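Local coordinates for protein adenylate isopentenyltransferase (Humulus lupulus, PDB 3A8T) that transfers an isopentenyl group from dimethylallyl diphosphate to the adenine nucleotides AMP, ADP and ATP, an early step of cytokinin biosynthesis, at residues 85-90 / 98-103; 138-143 / 284-289; 176-181 / 330-335; 184-189 / 300-305. All blocks are in the same frame, centred on the assembly; numbering follows the deposited sequence.

In the fold
From the N terminus, contact 1 closes first, a short loop in which 85-90 meets 98-103 beside the nucleotide site, and it is complete before any other opens. Residues 138-143 then begin contact 2, 176-181 contact 3 and 184-189 contact 4. Contact 2 closes at 284-289, where helix 257-289 reaches the ATP phosphates, so it crosses contacts 3 and 4. Contact 4 closes at 300-305 and is nested inside contact 3, which ends at 330-335 on the C-terminal helix. Contacts 2 and 3 touch where Ile286 and Leu287 pack on Trp179; contacts 3 and 4 touch through Asp181 and Ala301. Together they fasten the long helices and loops around one parallel sheet.

Contact 1: 85-90 / 98-103; sequences NKISVP and HLLGEV
The side chain of Lys86 runs alongside Leu100 on two irregular loops that flank the short edge strand 97-98 of the parallel sheet, in this P-loop-type fold. Lys86 and Leu100 point opposite ways as they pass: the aliphatic part of the lysine is stretched, and its CG lies 3.9 Å from Leu100 CD1. Further along, Lys86 CE reaches Gly101 CA at 3.7 Å. There the chain turns (chi4 75°) and sends NZ to the carbonyl oxygen of Tyr77, with a weak hydrogen bond to OG1 of Thr84, an ATP-binding residue. With an alanine here, Leu100 and Gly101 would probably lose their hydrocarbon cover and Tyr77 O its ammonium donor. Ile87 adds a second, lighter touch with CG2, 4.2 Å from Leu100 CD2, while it also packs on Ser54 and Ile58 of helix 53-61. At Gly101, phi is positive (67°), and a beta carbon would stand only 3.0 Å from Lys86 CE.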
loop_
_atom_site.group_PDB
_atom_site.type_symbol
_atom_site.label_atom_id
_atom_site.label_comp_id
_atom_site.label_asym_id
_atom_site.label_seq_id
_atom_site.Cartn_x
_atom_site.Cartn_y
_atom_site.Cartn_z
ATOM N N ASN A 85 0.416 -2.633 -6.136
ATOM C CA ASN A 85 0.090 -1.248 -6.335
ATOM C C ASN A 85 1.290 -0.341 -6.062
ATOM O O ASN A 85 1.157 0.691 -5.382
ATOM C CB ASN A 85 -1.096 -0.865 -5.454
ATOM C CG ASN A 85 -2.242 -1.950 -5.450
ATOM O OD1 ASN A 85 -2.375 -2.775 -4.476
ATOM N ND2 ASN A 85 -3.068 -1.945 -6.509
ATOM N N LYS A 86 2.476 -0.722 -6.545
ATOM C CA LYS A 86 3.633 0.145 -6.324
ATOM C C LYS A 86 3.478 1.403 -7.178
ATOM O O LYS A 86 3.090 1.337 -8.343
ATOM C CB LYS A 86 4.932 -0.519 -6.728
ATOM C CG LYS A 86 5.449 -1.551 -5.862
ATOM C CD LYS A 86 6.714 -2.049 -6.476
ATOM C CE LYS A 86 7.376 -3.104 -5.613
ATOM N NZ LYS A 86 6.746 -4.426 -5.642
ATOM N N ILE A 87 3.757 2.553 -6.597
ATOM C CA ILE A 87 3.683 3.760 -7.375
ATOM C C ILE A 87 4.661 3.625 -8.585
ATOM O O ILE A 87 5.827 3.284 -8.388
ATOM C CB ILE A 87 4.033 5.001 -6.473
ATOM C CG1 ILE A 87 3.947 6.307 -7.304
ATOM C CG2 ILE A 87 5.441 4.846 -5.890
ATOM C CD1 ILE A 87 3.725 7.599 -6.445
ATOM N N SER A 88 4.207 3.914 -9.816
ATOM C CA SER A 88 5.102 3.828 -11.005
ATOM C C SER A 88 6.272 4.780 -10.867
ATOM O O SER A 88 6.124 5.845 -10.233
ATOM C CB SER A 88 4.382 4.179 -12.303
ATOM O OG SER A 88 4.131 5.566 -12.434
ATOM N N VAL A 89 7.415 4.422 -11.457
ATOM C CA VAL A 89 8.601 5.252 -11.336
ATOM C C VAL A 89 8.375 6.614 -11.999
ATOM O O VAL A 89 8.744 7.640 -11.440
ATOM C CB VAL A 89 9.859 4.514 -11.895
ATOM C CG1 VAL A 89 11.128 5.219 -11.505
ATOM C CG2 VAL A 89 9.918 3.115 -11.307
ATOM N N PRO A 90 7.757 6.659 -13.183
ATOM C CA PRO A 90 7.532 7.977 -13.794
ATOM C C PRO A 90 6.787 8.895 -12.843
ATOM O O PRO A 90 7.048 10.084 -12.767
ATOM C CB PRO A 90 6.702 7.636 -15.032
ATOM C CG PRO A 90 7.277 6.313 -15.440
ATOM C CD PRO A 90 7.463 5.575 -14.133
ATOM N N HIS A 98 13.027 4.440 -0.749
ATOM C CA HIS A 98 13.725 3.390 -0.026
ATOM C C HIS A 98 12.758 2.299 0.458
ATOM O O HIS A 98 11.596 2.553 0.705
ATOM C CB HIS A 98 14.441 4.006 1.159
ATOM C CG HIS A 98 15.229 5.225 0.801
ATOM N ND1 HIS A 98 16.558 5.177 0.434
ATOM C CD2 HIS A 98 14.865 6.527 0.728
ATOM C CE1 HIS A 98 16.980 6.394 0.155
ATOM N NE2 HIS A 98 15.972 7.233 0.328
ATOM N N LEU A 99 13.264 1.081 0.591
ATOM C CA LEU A 99 12.475 -0.033 1.059
ATOM C C LEU A 99 11.313 -0.269 0.110
ATOM O O LEU A 99 10.226 -0.696 0.509
ATOM C CB LEU A 99 11.973 0.241 2.475
ATOM C CG LEU A 99 12.887 0.277 3.710
ATOM C CD1 LEU A 99 12.523 -0.855 4.573
ATOM C CD2 LEU A 99 14.350 0.217 3.364
ATOM N N LEU A 100 11.544 0.010 -1.163
ATOM C CA LEU A 100 10.497 -0.188 -2.166
ATOM C C LEU A 100 10.953 -1.104 -3.268
ATOM O O LEU A 100 11.738 -0.728 -4.133
ATOM C CB LEU A 100 10.028 1.147 -2.752
ATOM C CG LEU A 100 8.920 1.059 -3.825
ATOM C CD1 LEU A 100 7.716 0.316 -3.323
ATOM C CD2 LEU A 100 8.515 2.482 -4.270
ATOM N N GLY A 101 10.478 -2.330 -3.192
ATOM C CA GLY A 101 10.772 -3.336 -4.204
ATOM C C GLY A 101 12.208 -3.771 -4.266
ATOM O O GLY A 101 12.710 -4.049 -5.358
ATOM N N GLU A 102 12.873 -3.862 -3.123
ATOM C CA GLU A 102 14.252 -4.260 -3.160
ATOM C C GLU A 102 14.550 -5.522 -2.380
ATOM O O GLU A 102 15.687 -5.956 -2.367
ATOM C CB GLU A 102 15.150 -3.137 -2.636
ATOM C CG GLU A 102 15.072 -1.820 -3.400
ATOM C CD GLU A 102 15.982 -0.761 -2.808
ATOM O OE1 GLU A 102 17.219 -0.922 -2.932
ATOM O OE2 GLU A 102 15.472 0.220 -2.216
ATOM N N VAL A 103 13.561 -6.094 -1.710
ATOM C CA VAL A 103 13.765 -7.327 -0.960
ATOM C C VAL A 103 13.435 -8.515 -1.876
ATOM O O VAL A 103 12.441 -8.507 -2.553
ATOM C CB VAL A 103 12.865 -7.365 0.299
ATOM C CG1 VAL A 103 13.138 -8.654 1.100
ATOM C CG2 VAL A 103 13.100 -6.108 1.145
#

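Contact 2: 138-143 / 284-289; sequences GSNSFI and GKILRL. With ATP (adenosine-5'-triphosphate), chain B.
Lys285 holds CG anti to its backbone N (chi1 -169°) and stays extended at chi2, which lays CG and CD on the side-chain amide of Asn140, itself turned with CG beside its own backbone N; a bend at chi3 (-62°) then turns CE and NZ toward the phosphates. The two side chains cross obliquely, and Lys285 CD lies 3.4 Å from Asn140 ND2 and 3.6 Å from Asn140 CB. Ile286 comes in at about a right angle, its CG1 4.1 Å from Asn140 OD1; it also packs on Gly47 of the phosphate loop and on Trp179. Buried Asn140, the first residue of helix 140-147, faces helix 257-289, and the first turn it opens faces the ATP phosphates. Ser139 OG donates to ATP O2A at 2.8 Å and is also bonded to the backbone N of Lys73. Ser141 grips the beta phosphate twice, with its backbone N to ATP O1B (3.2 Å, 149° at the hydrogen) and with its OG to ATP O2B at 2.7 Å. Lys285 NZ is 3.5 Å from ATP O3G. In place of Lys285, a leucine would probably strip the gamma phosphate of a nearby positive charge. That charge is close enough to favour the gamma phosphate, and the N terminus of helix 140-147 would probably add to this at the beta phosphate.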
loop_
_atom_site.group_PDB
_atom_site.type_symbol
_atom_site.label_atom_id
_atom_site.label_comp_id
_atom_site.label_asym_id
_atom_site.label_seq_id
_atom_site.Cartn_x
_atom_site.Cartn_y
_atom_site.Cartn_z
ATOM N N GLY A 138 0.900 1.655 4.665
ATOM C CA GLY A 138 -0.148 1.250 5.550
ATOM C C GLY A 138 0.004 0.028 6.410
ATOM O O GLY A 138 -1.029 -0.443 6.908
ATOM N N SER A 139 1.218 -0.496 6.588
ATOM C CA SER A 139 1.357 -1.667 7.465
ATOM C C SER A 139 1.658 -1.120 8.826
ATOM O O SER A 139 2.795 -0.777 9.144
ATOM C CB SER A 139 2.469 -2.586 7.028
ATOM O OG SER A 139 2.218 -2.968 5.696
ATOM N N ASN A 140 0.602 -1.016 9.611
ATOM C CA ASN A 140 0.709 -0.479 10.951
ATOM C C ASN A 140 1.694 -1.286 11.779
ATOM O O ASN A 140 2.326 -0.747 12.653
ATOM C CB ASN A 140 -0.701 -0.329 11.543
ATOM C CG ASN A 140 -1.553 0.744 10.752
ATOM O OD1 ASN A 140 -1.179 1.934 10.677
ATOM N ND2 ASN A 140 -2.686 0.311 10.152
ATOM N N SER A 141 1.903 -2.552 11.439
ATOM C CA SER A 141 2.891 -3.343 12.148
ATOM C C SER A 141 4.323 -2.853 11.807
ATOM O O SER A 141 5.234 -2.932 12.653
ATOM C CB SER A 141 2.766 -4.826 11.799
ATOM O OG SER A 141 3.369 -5.159 10.539
ATOM N N PHE A 142 4.540 -2.370 10.584
ATOM C CA PHE A 142 5.854 -1.864 10.202
ATOM C C PHE A 142 6.030 -0.461 10.730
ATOM O O PHE A 142 7.099 -0.111 11.205
ATOM C CB PHE A 142 6.056 -1.875 8.671
ATOM C CG PHE A 142 6.621 -3.188 8.124
ATOM C CD1 PHE A 142 6.592 -4.361 8.883
ATOM C CD2 PHE A 142 7.196 -3.246 6.851
ATOM C CE1 PHE A 142 7.137 -5.558 8.385
ATOM C CE2 PHE A 142 7.725 -4.445 6.367
ATOM C CZ PHE A 142 7.696 -5.586 7.139
ATOM N N ILE A 143 4.987 0.347 10.652
ATOM C CA ILE A 143 5.083 1.695 11.159
ATOM C C ILE A 143 5.404 1.667 12.665
ATOM O O ILE A 143 6.281 2.386 13.138
ATOM C CB ILE A 143 3.788 2.456 10.950
ATOM C CG1 ILE A 143 3.531 2.688 9.450
ATOM C CG2 ILE A 143 3.860 3.778 11.661
ATOM C CD1 ILE A 143 2.038 2.982 9.086
ATOM N N GLY A 284 -9.730 0.743 11.495
ATOM C CA GLY A 284 -9.957 0.491 12.899
ATOM C C GLY A 284 -8.661 0.536 13.648
ATOM O O GLY A 284 -8.544 1.089 14.737
ATOM N N LYS A 285 -7.666 -0.069 13.034
ATOM C CA LYS A 285 -6.333 -0.100 13.578
ATOM C C LYS A 285 -5.836 1.360 13.727
ATOM O O LYS A 285 -5.295 1.764 14.772
ATOM C CB LYS A 285 -5.504 -0.895 12.598
ATOM C CG LYS A 285 -4.114 -1.317 13.006
ATOM C CD LYS A 285 -3.632 -2.383 12.034
ATOM C CE LYS A 285 -4.547 -3.598 12.109
ATOM N NZ LYS A 285 -3.926 -4.837 11.539
ATOM N N ILE A 286 -6.027 2.172 12.699
ATOM C CA ILE A 286 -5.605 3.560 12.810
ATOM C C ILE A 286 -6.366 4.255 13.929
ATOM O O ILE A 286 -5.803 5.014 14.705
ATOM C CB ILE A 286 -5.805 4.334 11.496
ATOM C CG1 ILE A 286 -4.775 3.849 10.474
ATOM C CG2 ILE A 286 -5.677 5.836 11.760
ATOM C CD1 ILE A 286 -5.148 4.066 9.029
ATOM N N LEU A 287 -7.649 3.979 14.017
ATOM C CA LEU A 287 -8.444 4.555 15.066
ATOM C C LEU A 287 -7.865 4.181 16.439
ATOM O O LEU A 287 -7.948 4.965 17.361
ATOM C CB LEU A 287 -9.905 4.105 14.919
ATOM C CG LEU A 287 -10.573 4.780 13.712
ATOM C CD1 LEU A 287 -11.886 4.118 13.403
ATOM C CD2 LEU A 287 -10.778 6.279 13.985
ATOM N N ARG A 288 -7.250 3.019 16.577
ATOM C CA ARG A 288 -6.690 2.655 17.874
ATOM C C ARG A 288 -5.401 3.409 18.239
ATOM O O ARG A 288 -5.065 3.506 19.407
ATOM C CB ARG A 288 -6.434 1.124 17.963
ATOM C CG ARG A 288 -7.621 0.255 18.466
ATOM C CD ARG A 288 -8.971 0.578 17.760
ATOM N NE ARG A 288 -9.631 -0.629 17.222
ATOM C CZ ARG A 288 -10.770 -0.668 16.521
ATOM N NH1 ARG A 288 -11.462 0.431 16.231
ATOM N NH2 ARG A 288 -11.205 -1.843 16.087
ATOM N N LEU A 289 -4.668 3.930 17.262
ATOM C CA LEU A 289 -3.448 4.659 17.579
ATOM C C LEU A 289 -3.849 6.053 17.957
ATOM O O LEU A 289 -3.058 6.821 18.522
ATOM C CB LEU A 289 -2.521 4.731 16.398
ATOM C CG LEU A 289 -2.363 3.390 15.745
ATOM C CD1 LEU A 289 -3.245 3.393 14.551
ATOM C CD2 LEU A 289 -0.953 3.149 15.340
HETATM P PG ATP B . -1.233 -7.797 9.712
HETATM O O1G ATP B . -0.054 -7.825 10.635
HETATM O O2G ATP B . -1.094 -9.070 8.703
HETATM O O3G ATP B . -2.607 -7.953 10.544
HETATM P PB ATP B . -0.113 -5.387 8.987
HETATM O O1B ATP B . -0.316 -4.380 9.983
HETATM O O2B ATP B . 1.156 -6.198 9.367
HETATM O O3B ATP B . -1.372 -6.363 8.875
HETATM P PA ATP B . -1.000 -4.552 6.443
HETATM O O1A ATP B . -2.322 -4.232 6.959
HETATM O O2A ATP B . -0.593 -3.345 5.436
HETATM O O3A ATP B . 0.194 -4.635 7.579
HETATM O "O5'" ATP B . -1.001 -5.869 5.491
HETATM C "C5'" ATP B . -1.787 -6.919 5.983
HETATM C "C4'" ATP B . -2.127 -7.800 4.796
HETATM O "O4'" ATP B . -2.834 -7.014 3.828
HETATM C "C3'" ATP B . -0.901 -8.350 4.026
HETATM O "O3'" ATP B . -0.445 -9.571 4.604
HETATM C "C2'" ATP B . -1.457 -8.514 2.602
HETATM O "O2'" ATP B . -2.089 -9.740 2.470
HETATM C "C1'" ATP B . -2.453 -7.388 2.446
HETATM N N9 ATP B . -1.833 -6.234 1.739
HETATM C C8 ATP B . -1.267 -5.103 2.327
HETATM N N7 ATP B . -0.719 -4.330 1.413
HETATM C C5 ATP B . -0.892 -4.895 0.185
HETATM C C6 ATP B . -0.530 -4.566 -1.181
HETATM N N6 ATP B . 0.174 -3.434 -1.505
HETATM N N1 ATP B . -0.904 -5.421 -2.157
HETATM C C2 ATP B . -1.583 -6.528 -1.890
HETATM N N3 ATP B . -1.936 -6.878 -0.651
HETATM C C4 ATP B . -1.626 -6.128 0.394
#

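Contact 3: 176-181 / 330-335; sequences CFLWVD and VKIVSR
Ile332 and Val333, the residues that meet Cys176 and Leu178, ride on a helical turn tied by the 2.8 Å bond from Ser334 N to Val330 O; no hydrogen bond passes from strand to helix, and the contact is wholly apolar. The beta-branch methyl of Ile332 does most of the touching on the helix side. With CG2 anti to the backbone N and CG1 beside it (chi1 -66°), the methyl CG2 comes 3.6 Å from Cys176 SG and 3.9 Å from Leu178 CD2. Ile332 CD1 follows along the same leucine branch, 4.0 Å from Leu178 CD2, as the two side chains pass flank to flank, head to tail. This is the alpha/beta layering of a P-loop-type fold: helix 315-338 lies on one face of the parallel sheet, and the axes of these short segments run nearly antiparallel (172°), 9.7 Å apart at closest approach. The other leucine branch faces Val333, with Leu178 CD1 4.3 Å from Val333 CG2. Val333 also packs on Leu43 and Phe64, and Leu178 on Leu45, so the helix spans strands 41-46 and 174-181; on its other flank Ile332 reaches Arg297 of strand 296-300.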
loop_
_atom_site.group_PDB
_atom_site.type_symbol
_atom_site.label_atom_id
_atom_site.label_comp_id
_atom_site.label_asym_id
_atom_site.label_seq_id
_atom_site.Cartn_x
_atom_site.Cartn_y
_atom_site.Cartn_z
ATOM N N CYS A 176 5.411 13.674 12.688
ATOM C CA CYS A 176 4.270 14.465 12.247
ATOM C C CYS A 176 3.511 13.362 11.499
ATOM O O CYS A 176 4.071 12.681 10.656
ATOM C CB CYS A 176 4.669 15.591 11.292
ATOM S SG CYS A 176 3.248 16.475 10.577
ATOM N N PHE A 177 2.244 13.175 11.840
ATOM C CA PHE A 177 1.435 12.132 11.256
ATOM C C PHE A 177 0.354 12.705 10.391
ATOM O O PHE A 177 -0.515 13.378 10.897
ATOM C CB PHE A 177 0.717 11.338 12.347
ATOM C CG PHE A 177 1.613 10.630 13.302
ATOM C CD1 PHE A 177 2.225 9.434 12.950
ATOM C CD2 PHE A 177 1.824 11.136 14.585
ATOM C CE1 PHE A 177 3.040 8.744 13.857
ATOM C CE2 PHE A 177 2.639 10.461 15.505
ATOM C CZ PHE A 177 3.247 9.264 15.136
ATOM N N LEU A 178 0.389 12.464 9.092
ATOM C CA LEU A 178 -0.702 12.926 8.249
ATOM C C LEU A 178 -1.504 11.649 7.998
ATOM O O LEU A 178 -0.938 10.631 7.586
ATOM C CB LEU A 178 -0.218 13.472 6.922
ATOM C CG LEU A 178 0.700 14.689 7.000
ATOM C CD1 LEU A 178 1.097 15.177 5.615
ATOM C CD2 LEU A 178 -0.026 15.765 7.766
ATOM N N TRP A 179 -2.795 11.704 8.284
ATOM C CA TRP A 179 -3.672 10.572 8.075
ATOM C C TRP A 179 -4.681 10.969 6.983
ATOM O O TRP A 179 -5.484 11.886 7.180
ATOM C CB TRP A 179 -4.378 10.192 9.393
ATOM C CG TRP A 179 -5.569 9.292 9.260
ATOM C CD1 TRP A 179 -5.745 8.277 8.359
ATOM C CD2 TRP A 179 -6.727 9.274 10.098
ATOM N NE1 TRP A 179 -6.945 7.635 8.588
ATOM C CE2 TRP A 179 -7.561 8.227 9.646
ATOM C CE3 TRP A 179 -7.147 10.052 11.183
ATOM C CZ2 TRP A 179 -8.784 7.937 10.241
ATOM C CZ3 TRP A 179 -8.374 9.765 11.777
ATOM C CH2 TRP A 179 -9.180 8.719 11.308
ATOM N N VAL A 180 -4.596 10.298 5.823
ATOM C CA VAL A 180 -5.503 10.571 4.713
ATOM C C VAL A 180 -6.707 9.665 4.874
ATOM O O VAL A 180 -6.600 8.458 4.810
ATOM C CB VAL A 180 -4.826 10.349 3.299
ATOM C CG1 VAL A 180 -5.768 10.761 2.198
ATOM C CG2 VAL A 180 -3.574 11.195 3.195
ATOM N N ASP A 181 -7.855 10.266 5.113
ATOM C CA ASP A 181 -9.052 9.505 5.342
ATOM C C ASP A 181 -10.060 9.655 4.187
ATOM O O ASP A 181 -10.153 10.689 3.516
ATOM C CB ASP A 181 -9.609 9.962 6.704
ATOM C CG ASP A 181 -10.855 9.184 7.159
ATOM O OD1 ASP A 181 -10.857 7.915 7.195
ATOM O OD2 ASP A 181 -11.833 9.870 7.515
ATOM N N VAL A 330 0.670 20.851 3.268
ATOM C CA VAL A 330 1.830 21.721 3.080
ATOM C C VAL A 330 1.995 22.581 4.337
ATOM O O VAL A 330 3.107 22.643 4.911
ATOM C CB VAL A 330 1.681 22.621 1.802
ATOM C CG1 VAL A 330 2.716 23.737 1.795
ATOM C CG2 VAL A 330 1.846 21.814 0.590
ATOM N N LYS A 331 0.881 23.188 4.774
ATOM C CA LYS A 331 0.846 24.016 5.965
ATOM C C LYS A 331 1.296 23.254 7.225
ATOM O O LYS A 331 2.138 23.733 8.008
ATOM C CB LYS A 331 -0.554 24.554 6.200
ATOM C CG LYS A 331 -1.034 25.491 5.154
ATOM C CD LYS A 331 -2.555 25.488 5.061
ATOM C CE LYS A 331 -3.227 26.194 6.239
ATOM N NZ LYS A 331 -4.699 26.538 5.998
ATOM N N ILE A 332 0.738 22.072 7.433
ATOM C CA ILE A 332 1.116 21.300 8.601
ATOM C C ILE A 332 2.622 20.976 8.548
ATOM O O ILE A 332 3.315 21.187 9.507
ATOM C CB ILE A 332 0.299 19.972 8.672
ATOM C CG1 ILE A 332 -1.181 20.267 8.901
ATOM C CG2 ILE A 332 0.839 19.037 9.772
ATOM C CD1 ILE A 332 -2.107 19.011 8.681
ATOM N N VAL A 333 3.126 20.488 7.416
ATOM C CA VAL A 333 4.536 20.086 7.335
ATOM C C VAL A 333 5.428 21.279 7.525
ATOM O O VAL A 333 6.404 21.248 8.246
ATOM C CB VAL A 333 4.826 19.423 6.002
ATOM C CG1 VAL A 333 6.307 19.315 5.785
ATOM C CG2 VAL A 333 4.163 18.105 5.959
ATOM N N SER A 334 5.054 22.340 6.858
ATOM C CA SER A 334 5.724 23.608 6.964
ATOM C C SER A 334 5.885 24.008 8.440
ATOM O O SER A 334 6.958 24.412 8.870
ATOM C CB SER A 334 4.880 24.632 6.238
ATOM O OG SER A 334 5.690 25.652 5.753
ATOM N N ARG A 335 4.836 23.885 9.240
ATOM C CA ARG A 335 5.004 24.271 10.627
ATOM C C ARG A 335 5.842 23.293 11.453
ATOM O O ARG A 335 6.472 23.674 12.443
ATOM C CB ARG A 335 3.642 24.475 11.249
ATOM C CG ARG A 335 2.896 25.600 10.570
ATOM C CD ARG A 335 1.450 25.554 10.989
ATOM N NE ARG A 335 0.631 26.541 10.319
ATOM C CZ ARG A 335 -0.683 26.410 10.204
ATOM N NH1 ARG A 335 -1.255 25.317 10.718
ATOM N NH2 ARG A 335 -1.424 27.363 9.600
#

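Contact 4: 184-189 / 300-305; sequences VKVLTD and DATESF
Val186 presses both methyls against Thr302 and Phe305 in the first turn of helix 302-309. Its CG1, anti to the backbone N (chi1 175°), comes 3.6 Å from Phe305 CB, and the same methyl lies 3.8 Å from Thr302 O. The other branch turns to the threonine methyl, Val186 CG2 to Thr302 CG2 being 3.7 Å. Thr302 therefore presents carbon to the valine and keeps its hydroxyl on the far branch (OG1 at chi1 -57°). Thr302 OG1 donates to Asp300 OD1 at 2.6 Å, on the syn lone pair, and Thr302 N reaches the same oxygen at 2.7 Å nearly along its C-O axis. The backbone bond makes an Asx turn just ahead of the helix, with the hydroxyl as second donor to that oxygen, while OG1 is bonded to Ser183 N as well. On the exposed side of helix 184-201 the surface is looser and polar: Lys185 NZ forms a salt bridge with Asp189 OD1, 2.8 Å long and met 21° out of the carboxylate plane, and Glu303 is exposed on the partner helix. Helix 184-201 and helix 302-309 each start just beyond a neighbouring parallel strand, 174-181 and 296-300; Phe305 stacks edge-to-face with Tyr190 and touches Gly52 of the phosphate loop, Leu187 packs on Ala48 and Ala279, and Ser304 leans on helix 315-338.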
loop_
_atom_site.group_PDB
_atom_site.type_symbol
_atom_site.label_atom_id
_atom_site.label_comp_id
_atom_site.label_asym_id
_atom_site.label_seq_id
_atom_site.Cartn_x
_atom_site.Cartn_y
_atom_site.Cartn_z
ATOM N N VAL A 184 -15.653 5.174 4.154
ATOM C CA VAL A 184 -15.609 3.774 3.752
ATOM C C VAL A 184 -16.268 3.482 2.419
ATOM O O VAL A 184 -15.637 2.916 1.527
ATOM C CB VAL A 184 -16.205 2.822 4.844
ATOM C CG1 VAL A 184 -15.157 2.592 5.935
ATOM C CG2 VAL A 184 -17.480 3.399 5.450
ATOM N N LYS A 185 -17.519 3.893 2.267
ATOM C CA LYS A 185 -18.213 3.648 1.006
ATOM C C LYS A 185 -17.457 4.162 -0.215
ATOM O O LYS A 185 -17.328 3.469 -1.191
ATOM C CB LYS A 185 -19.618 4.250 1.012
ATOM C CG LYS A 185 -20.474 3.674 -0.093
ATOM C CD LYS A 185 -20.264 2.137 -0.162
ATOM C CE LYS A 185 -21.179 1.424 -1.160
ATOM N NZ LYS A 185 -21.172 2.007 -2.533
ATOM N N VAL A 186 -16.975 5.394 -0.176
ATOM C CA VAL A 186 -16.232 5.902 -1.315
ATOM C C VAL A 186 -14.949 5.087 -1.526
ATOM O O VAL A 186 -14.607 4.737 -2.650
ATOM C CB VAL A 186 -15.908 7.390 -1.110
ATOM C CG1 VAL A 186 -15.015 7.924 -2.262
ATOM C CG2 VAL A 186 -17.222 8.155 -1.050
ATOM N N LEU A 187 -14.282 4.748 -0.425
ATOM C CA LEU A 187 -13.042 4.007 -0.461
ATOM C C LEU A 187 -13.302 2.651 -1.071
ATOM O O LEU A 187 -12.641 2.235 -2.002
ATOM C CB LEU A 187 -12.473 3.892 0.935
ATOM C CG LEU A 187 -11.095 3.219 1.017
ATOM C CD1 LEU A 187 -10.109 3.933 0.110
ATOM C CD2 LEU A 187 -10.641 3.164 2.480
ATOM N N THR A 188 -14.295 1.978 -0.529
ATOM C CA THR A 188 -14.764 0.684 -0.991
ATOM C C THR A 188 -14.957 0.702 -2.515
ATOM O O THR A 188 -14.383 -0.105 -3.248
ATOM C CB THR A 188 -16.095 0.404 -0.251
ATOM O OG1 THR A 188 -15.800 -0.209 1.003
ATOM C CG2 THR A 188 -17.007 -0.458 -1.043
ATOM N N ASP A 189 -15.781 1.620 -2.987
ATOM C CA ASP A 189 -16.021 1.775 -4.400
ATOM C C ASP A 189 -14.755 2.108 -5.192
ATOM O O ASP A 189 -14.553 1.615 -6.307
ATOM C CB ASP A 189 -17.070 2.871 -4.625
ATOM C CG ASP A 189 -18.468 2.421 -4.204
ATOM O OD1 ASP A 189 -19.424 3.236 -4.269
ATOM O OD2 ASP A 189 -18.617 1.227 -3.811
ATOM N N ASP A 300 -9.213 14.866 4.729
ATOM C CA ASP A 300 -10.335 14.180 4.162
ATOM C C ASP A 300 -10.286 14.209 2.655
ATOM O O ASP A 300 -10.662 15.200 2.016
ATOM C CB ASP A 300 -11.646 14.785 4.635
ATOM C CG ASP A 300 -12.849 13.899 4.276
ATOM O OD1 ASP A 300 -12.773 13.099 3.296
ATOM O OD2 ASP A 300 -13.867 13.988 4.977
ATOM N N ALA A 301 -9.858 13.087 2.097
ATOM C CA ALA A 301 -9.747 12.892 0.671
ATOM C C ALA A 301 -11.058 12.394 0.023
ATOM O O ALA A 301 -11.073 12.062 -1.156
ATOM C CB ALA A 301 -8.635 11.872 0.403
ATOM N N THR A 302 -12.149 12.315 0.776
ATOM C CA THR A 302 -13.388 11.779 0.207
ATOM C C THR A 302 -13.926 12.366 -1.097
ATOM O O THR A 302 -14.223 11.638 -1.994
ATOM C CB THR A 302 -14.506 11.777 1.242
ATOM O OG1 THR A 302 -14.077 11.013 2.383
ATOM C CG2 THR A 302 -15.787 11.173 0.626
ATOM N N GLU A 303 -14.016 13.670 -1.227
ATOM C CA GLU A 303 -14.539 14.213 -2.431
ATOM C C GLU A 303 -13.567 14.091 -3.567
ATOM O O GLU A 303 -13.961 14.183 -4.745
ATOM C CB GLU A 303 -14.883 15.680 -2.248
ATOM C CG GLU A 303 -15.947 15.923 -1.179
ATOM C CD GLU A 303 -17.256 15.211 -1.461
ATOM O OE1 GLU A 303 -17.714 15.249 -2.631
ATOM O OE2 GLU A 303 -17.823 14.629 -0.502
ATOM N N SER A 304 -12.297 13.938 -3.230
ATOM C CA SER A 304 -11.263 13.806 -4.234
ATOM C C SER A 304 -11.451 12.472 -4.901
ATOM O O SER A 304 -11.330 12.352 -6.110
ATOM C CB SER A 304 -9.845 13.854 -3.607
ATOM O OG SER A 304 -9.484 15.126 -3.098
ATOM N N PHE A 305 -11.738 11.467 -4.082
ATOM C CA PHE A 305 -11.950 10.116 -4.547
ATOM C C PHE A 305 -13.252 9.951 -5.311
ATOM O O PHE A 305 -13.280 9.277 -6.365
ATOM C CB PHE A 305 -11.854 9.156 -3.348
ATOM C CG PHE A 305 -10.437 8.917 -2.913
ATOM C CD1 PHE A 305 -9.780 7.757 -3.253
ATOM C CD2 PHE A 305 -9.710 9.924 -2.297
ATOM C CE1 PHE A 305 -8.411 7.605 -2.995
ATOM C CE2 PHE A 305 -8.341 9.775 -2.044
ATOM C CZ PHE A 305 -7.698 8.615 -2.396
#